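Local coordinates for protein polyporopepsin (Irpex lacteus, PDB 1WKR) that cleaves proteins as a fungal aspartic endopeptidase of the pepsin family, with broad specificity and milk-clotting activity, at residues Ala54-Val59 with Ser118-Thr123; Ile138-Leu143 with Asp321-Arg326. One frame throughout, in Å; residues are numbered along the deposited sequence.

Contact 1 and contact 2 lie 27 Å apart centre to centre, with nearest atoms about 15 Å apart, and do not touch. They come in series along the chain: contact 1 closes before contact 2 opens. Contact 1 sits at the surface of the N-terminal lobe, where strand 57-62 pairs with the short strand 117-118. Contact 2 belongs to the sheet between the two lobes, where strands 142-146 and 316-321 run antiparallel. Helix 128-134 links them in sequence: the loop 118-123 leads into it, and segment 138-143 follows it and packs against it. Contact 1 ties a loop to a strand within one lobe, and contact 2 joins regions 178 residues apart. Both lie away from the catalytic aspartates.

Contact 1 (Ala54-Val59 with Ser118-Thr123); sequences ATSDKV and SPHTST. With SO4 (sulfate ion), chain H; SO4 (sulfate ion), chain D.
Ser-118 pairs with Lys-58 as an antiparallel hydrogen-bonded pair, and just beyond it the side chains of Asp-57 and His-120 meet. Lys-58 N gives a 2.8 Å bond to Ser-118 O. The return bond, from Ser-118 N to Lys-58 O, measures 2.9 Å. Asp-57 CA also brings its hydrogen to Ser-118 O as a CA-H...O contact, so this carbonyl is approached by two neighbouring residues. After Ser-118 a cis peptide bond to Pro-119 ends the pairing, and the chain bends back through an inverse gamma turn centred on His-120.

That bend sets the imidazole beside the carboxylate. His-120 ND1 donates to Asp-57 OD1 at 2.7 Å, meeting it on the syn side, while the ring and carboxylate planes stand 89° apart. The chi1 of Asp-57 (-67°) places CG beside its own backbone N and opposite the carbonyl carbon, from where OD1 also takes a weak bond from His-120 N. Two donors of one residue thus converge on one oxygen, and the negative charge would favour a proton on ND1. Strand 57-62, which begins near Asp-57, pairs with strand 67-79 in the hairpin that corresponds to the flap of pepsin-like enzymes; the contact is at the foot of its first strand, away from the annotated catalytic sites.

Ser-56 OG approaches the imidazole at its edge, 3.1 Å from His-120 CE1. At the corner before the strand, Thr-55 OG1 accepts from Asp-57 N in an ST turn. A sulfate ion, probably from the crystallisation liquor, is bound through O1 by Ser-122 N and by Thr-123 OG1 at 2.7 Å. A second sulfate takes a bond from Lys-58 NZ, which also reaches Thr-71.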
loop_
_atom_site.group_PDB
_atom_site.type_symbol
_atom_site.label_atom_id
_atom_site.label_comp_id
_atom_site.label_asym_id
_atom_site.label_seq_id
_atom_site.Cartn_x
_atom_site.Cartn_y
_atom_site.Cartn_z
ATOM N N ALA A 54 9.105 -1.468 -28.106
ATOM C CA ALA A 54 8.906 -0.051 -27.901
ATOM C C ALA A 54 7.578 0.406 -28.152
ATOM O O ALA A 54 6.646 -0.311 -28.608
ATOM C CB ALA A 54 9.750 0.656 -29.023
ATOM N N THR A 55 7.186 1.559 -27.302
ATOM C CA THR A 55 5.974 2.235 -27.651
ATOM C C THR A 55 6.310 3.683 -28.108
ATOM O O THR A 55 7.408 4.028 -28.161
ATOM C CB THR A 55 4.949 2.307 -26.501
ATOM O OG1 THR A 55 5.425 3.305 -25.515
ATOM C CG2 THR A 55 4.797 1.006 -25.767
ATOM N N SER A 56 5.200 4.414 -28.453
ATOM C CA SER A 56 5.440 5.797 -28.885
ATOM C C SER A 56 5.504 6.794 -27.754
ATOM O O SER A 56 5.689 7.989 -27.935
ATOM C CB SER A 56 4.245 6.204 -29.713
ATOM O OG SER A 56 3.064 6.194 -29.053
ATOM N N ASP A 57 5.444 6.313 -26.471
ATOM C CA ASP A 57 5.256 7.216 -25.313
ATOM C C ASP A 57 6.406 7.223 -24.366
ATOM O O ASP A 57 7.059 6.209 -24.058
ATOM C CB ASP A 57 4.030 6.748 -24.537
ATOM C CG ASP A 57 2.757 6.932 -25.304
ATOM O OD1 ASP A 57 2.472 8.097 -25.774
ATOM O OD2 ASP A 57 1.983 5.979 -25.450
ATOM N N LYS A 58 6.609 8.404 -23.787
ATOM C CA LYS A 58 7.347 8.563 -22.496
ATOM C C LYS A 58 6.300 8.458 -21.373
ATOM O O LYS A 58 5.114 8.539 -21.601
ATOM C CB LYS A 58 8.027 9.952 -22.445
ATOM C CG LYS A 58 9.021 10.224 -23.625
ATOM C CD LYS A 58 9.998 9.187 -23.668
ATOM C CE LYS A 58 11.227 9.608 -24.722
ATOM N NZ LYS A 58 12.192 8.538 -24.800
ATOM N N VAL A 59 6.856 8.288 -20.155
ATOM C CA VAL A 59 5.990 8.081 -18.993
ATOM C C VAL A 59 6.579 8.839 -17.812
ATOM O O VAL A 59 7.796 8.994 -17.696
ATOM C CB VAL A 59 5.810 6.542 -18.684
ATOM C CG1 VAL A 59 7.140 5.889 -18.345
ATOM C CG2 VAL A 59 4.807 6.325 -17.571
ATOM N N SER A 118 3.087 10.464 -22.422
ATOM C CA SER A 118 3.215 11.656 -23.313
ATOM C C SER A 118 3.797 11.125 -24.637
ATOM O O SER A 118 4.800 10.430 -24.599
ATOM C CB SER A 118 4.159 12.645 -22.735
ATOM O OG SER A 118 4.318 13.774 -23.621
ATOM N N PRO A 119 3.196 11.471 -25.780
ATOM C CA PRO A 119 2.163 12.529 -25.949
ATOM C C PRO A 119 0.775 12.083 -25.751
ATOM O O PRO A 119 -0.189 12.893 -25.762
ATOM C CB PRO A 119 2.308 12.890 -27.434
ATOM C CG PRO A 119 2.754 11.572 -28.126
ATOM C CD PRO A 119 3.739 10.975 -27.086
ATOM N N HIS A 120 0.480 10.770 -25.402
ATOM C CA HIS A 120 -0.900 10.300 -25.341
ATOM C C HIS A 120 -1.448 10.520 -23.917
ATOM O O HIS A 120 -1.640 9.538 -23.145
ATOM C CB HIS A 120 -0.885 8.831 -25.718
ATOM C CG HIS A 120 -0.582 8.617 -27.175
ATOM N ND1 HIS A 120 0.553 8.120 -27.632
ATOM C CD2 HIS A 120 -1.416 8.954 -28.281
ATOM C CE1 HIS A 120 0.571 8.059 -29.036
ATOM N NE2 HIS A 120 -0.563 8.602 -29.368
ATOM N N THR A 121 -1.802 11.748 -23.610
ATOM C CA THR A 121 -2.101 12.153 -22.214
ATOM C C THR A 121 -3.464 11.689 -21.850
ATOM O O THR A 121 -3.709 11.762 -20.580
ATOM C CB THR A 121 -1.913 13.717 -22.042
ATOM O OG1 THR A 121 -2.606 14.298 -22.973
ATOM C CG2 THR A 121 -0.461 13.992 -22.363
ATOM N N SER A 122 -4.304 11.227 -22.664
ATOM C CA SER A 122 -5.561 10.700 -22.254
ATOM C C SER A 122 -5.672 9.197 -22.254
ATOM O O SER A 122 -6.696 8.626 -21.928
ATOM C CB SER A 122 -6.795 11.212 -23.182
ATOM O OG SER A 122 -6.751 10.468 -24.427
ATOM N N THR A 123 -4.559 8.535 -22.538
ATOM C CA THR A 123 -4.574 7.082 -22.742
ATOM C C THR A 123 -4.247 6.349 -21.373
ATOM O O THR A 123 -3.305 6.676 -20.698
ATOM C CB THR A 123 -3.549 6.698 -23.754
ATOM O OG1 THR A 123 -3.993 7.282 -25.054
ATOM C CG2 THR A 123 -3.439 5.205 -24.029
HETATM S S SO4 H . -4.548 10.791 -26.517
HETATM O O1 SO4 H . -4.088 9.946 -25.373
HETATM O O2 SO4 H . -5.554 11.738 -26.153
HETATM O O3 SO4 H . -3.305 11.520 -27.415
HETATM O O4 SO4 H . -5.085 9.758 -27.695
HETATM S S SO4 D . 14.263 8.478 -21.640
HETATM O O1 SO4 D . 15.634 7.773 -22.253
HETATM O O2 SO4 D . 13.509 7.330 -21.040
HETATM O O3 SO4 D . 14.680 9.375 -20.622
HETATM O O4 SO4 D . 13.495 9.099 -22.645
#

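Contact 2 (Ile138-Leu143 with Asp321-Arg326)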
loop_
_atom_site.group_PDB
_atom_site.type_symbol
_atom_site.label_atom_id
_atom_site.label_comp_id
_atom_site.label_asym_id
_atom_site.label_seq_id
_atom_site.Cartn_x
_atom_site.Cartn_y
_atom_site.Cartn_z
ATOM N N ILE A 138 -7.005 -15.272 -14.687
ATOM C CA ILE A 138 -7.608 -15.304 -13.327
ATOM C C ILE A 138 -9.104 -15.204 -13.446
ATOM O O ILE A 138 -9.613 -14.576 -14.414
ATOM C CB ILE A 138 -6.983 -14.215 -12.431
ATOM C CG1 ILE A 138 -7.305 -12.794 -12.927
ATOM C CG2 ILE A 138 -5.512 -14.480 -12.310
ATOM C CD1 ILE A 138 -6.787 -11.700 -11.970
ATOM N N PRO A 139 -9.865 -15.776 -12.570
ATOM C CA PRO A 139 -11.299 -15.962 -12.829
ATOM C C PRO A 139 -12.156 -14.716 -12.514
ATOM O O PRO A 139 -13.268 -14.587 -13.045
ATOM C CB PRO A 139 -11.714 -17.114 -11.901
ATOM C CG PRO A 139 -10.674 -17.141 -10.806
ATOM C CD PRO A 139 -9.393 -16.649 -11.453
ATOM N N THR A 140 -11.625 -13.762 -11.741
ATOM C CA THR A 140 -12.350 -12.460 -11.498
ATOM C C THR A 140 -11.262 -11.422 -11.299
ATOM O O THR A 140 -10.090 -11.750 -11.075
ATOM C CB THR A 140 -13.313 -12.600 -10.349
ATOM O OG1 THR A 140 -14.165 -11.448 -10.326
ATOM C CG2 THR A 140 -12.611 -12.767 -8.985
ATOM N N ASN A 141 -11.640 -10.165 -11.510
ATOM C CA ASN A 141 -10.645 -9.093 -11.552
ATOM C C ASN A 141 -10.478 -8.528 -10.180
ATOM O O ASN A 141 -11.191 -7.631 -9.706
ATOM C CB ASN A 141 -11.080 -8.035 -12.579
ATOM C CG ASN A 141 -9.976 -7.071 -12.904
ATOM O OD1 ASN A 141 -8.961 -7.011 -12.206
ATOM N ND2 ASN A 141 -10.171 -6.280 -13.982
ATOM N N LEU A 142 -9.527 -9.138 -9.426
ATOM C CA LEU A 142 -9.362 -8.921 -7.995
ATOM C C LEU A 142 -7.946 -9.223 -7.609
ATOM O O LEU A 142 -7.318 -10.128 -8.130
ATOM C CB LEU A 142 -10.376 -9.828 -7.327
ATOM C CG LEU A 142 -10.403 -9.995 -5.804
ATOM C CD1 LEU A 142 -11.817 -10.344 -5.353
ATOM C CD2 LEU A 142 -9.322 -10.996 -5.338
ATOM N N LEU A 143 -7.483 -8.498 -6.565
ATOM C CA LEU A 143 -6.211 -8.745 -5.899
ATOM C C LEU A 143 -6.483 -8.776 -4.418
ATOM O O LEU A 143 -7.136 -7.891 -3.907
ATOM C CB LEU A 143 -5.216 -7.579 -6.234
ATOM C CG LEU A 143 -3.957 -7.587 -5.343
ATOM C CD1 LEU A 143 -3.067 -8.785 -5.550
ATOM C CD2 LEU A 143 -3.159 -6.310 -5.639
ATOM N N ASP A 321 -11.147 -5.296 -5.140
ATOM C CA ASP A 321 -12.030 -5.982 -6.106
ATOM C C ASP A 321 -12.420 -5.025 -7.229
ATOM O O ASP A 321 -13.269 -4.159 -7.046
ATOM C CB ASP A 321 -13.247 -6.479 -5.299
ATOM C CG ASP A 321 -14.208 -7.306 -6.123
ATOM O OD1 ASP A 321 -14.123 -7.306 -7.369
ATOM O OD2 ASP A 321 -15.085 -7.979 -5.527
ATOM N N THR A 322 -11.739 -5.165 -8.345
ATOM C CA THR A 322 -12.058 -4.320 -9.523
ATOM C C THR A 322 -13.382 -4.672 -10.164
ATOM O O THR A 322 -14.172 -3.802 -10.466
ATOM C CB THR A 322 -10.934 -4.417 -10.583
ATOM O OG1 THR A 322 -9.731 -3.841 -9.983
ATOM C CG2 THR A 322 -11.304 -3.608 -11.861
ATOM N N THR A 323 -13.654 -5.971 -10.302
ATOM C CA THR A 323 -14.923 -6.390 -10.920
ATOM C C THR A 323 -16.105 -5.739 -10.234
ATOM O O THR A 323 -17.057 -5.256 -10.907
ATOM C CB THR A 323 -15.018 -7.911 -10.854
ATOM O OG1 THR A 323 -14.116 -8.476 -11.811
ATOM C CG2 THR A 323 -16.427 -8.410 -11.204
ATOM N N ASN A 324 -16.140 -5.712 -8.896
ATOM C CA ASN A 324 -17.268 -5.195 -8.132
ATOM C C ASN A 324 -17.055 -3.760 -7.649
ATOM O O ASN A 324 -17.943 -3.231 -7.024
ATOM C CB ASN A 324 -17.583 -6.151 -6.952
ATOM C CG ASN A 324 -18.079 -7.488 -7.440
ATOM O OD1 ASN A 324 -19.034 -7.488 -8.260
ATOM N ND2 ASN A 324 -17.473 -8.550 -7.059
ATOM N N LYS A 325 -15.907 -3.167 -7.941
ATOM C CA LYS A 325 -15.588 -1.827 -7.460
ATOM C C LYS A 325 -15.864 -1.658 -5.965
ATOM O O LYS A 325 -16.652 -0.851 -5.494
ATOM C CB LYS A 325 -16.315 -0.702 -8.247
ATOM C CG LYS A 325 -15.864 -0.608 -9.732
ATOM C CD LYS A 325 -14.449 -0.180 -9.876
ATOM C CE LYS A 325 -14.083 1.178 -9.205
ATOM N NZ LYS A 325 -14.904 2.336 -9.861
ATOM N N ARG A 326 -15.161 -2.514 -5.190
ATOM C CA ARG A 326 -15.346 -2.549 -3.741
ATOM C C ARG A 326 -14.017 -2.938 -3.110
ATOM O O ARG A 326 -13.118 -3.501 -3.745
ATOM C CB ARG A 326 -16.510 -3.497 -3.345
ATOM C CG ARG A 326 -16.209 -4.944 -3.628
ATOM C CD ARG A 326 -17.364 -5.867 -3.287
ATOM N NE ARG A 326 -17.043 -7.270 -3.502
ATOM C CZ ARG A 326 -17.704 -8.288 -2.992
ATOM N NH1 ARG A 326 -18.798 -8.105 -2.280
ATOM N NH2 ARG A 326 -17.239 -9.543 -3.204
HETATM O O HOH W 1 -14.275 -10.051 -7.989
HETATM O O HOH W 2 -7.871 -4.574 -11.749
#
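In the six-stranded sheet that joins the two lobes of the pepsin fold, Leu-142 of strand 142-146 faces Asp-321 of strand 316-321 as an antiparallel non-hydrogen-bonded pair. Leu-142 CD1 lies 3.9 Å from Asp-321 CG, a methyl against a carboxylate on one face of the sheet. Just outside this pair, Asn-141, the centre of an inverse gamma turn, is held by two threonines. Thr-323 N donates to Asn-141 O at 3.0 Å. Thr-322 N adds a weaker, more bent bond to the same oxygen. In return Asn-141 N donates to Thr-323 OG1 at 3.0 Å, a hydroxyl placed by chi1 of -74° beside its own backbone N, so that amide and hydroxyl of one residue grip both backbone groups of Asn-141.

The asparagine side chain crosses that of Thr-322 at a slant, with ND2 3.6 Å from Thr-322 CG2, and ND2 goes on to Asp-130 of helix 128-134. A water lies within 2.7 Å of both Asn-141 OD1 and Thr-322 OG1; another joins Thr-140 OG1 to Asp-321 OD1.

The carboxylate of Asp-321 organises the turn. Asn-324 N binds OD1 from well above the carboxylate plane, making an Asx motif. OD2 of Asp-321 takes Asn-324 ND2 at 2.9 Å and also, as a salt bridge, Arg-326 NE, both from the same face of the plane. These bonds fix the rotation of the carboxylate and would stabilise its charge, while the guanidinium of Arg-326 makes a cation-pi contact with Tyr-176. Lys-325 and Arg-326 lie together across from the single residue Asp-321, the G1 beta bulge of the hairpin between strands 316-321 and 326-331, here docked onto the start of strand 142-146 in the interdomain sheet characteristic of pepsin-like aspartic proteinases.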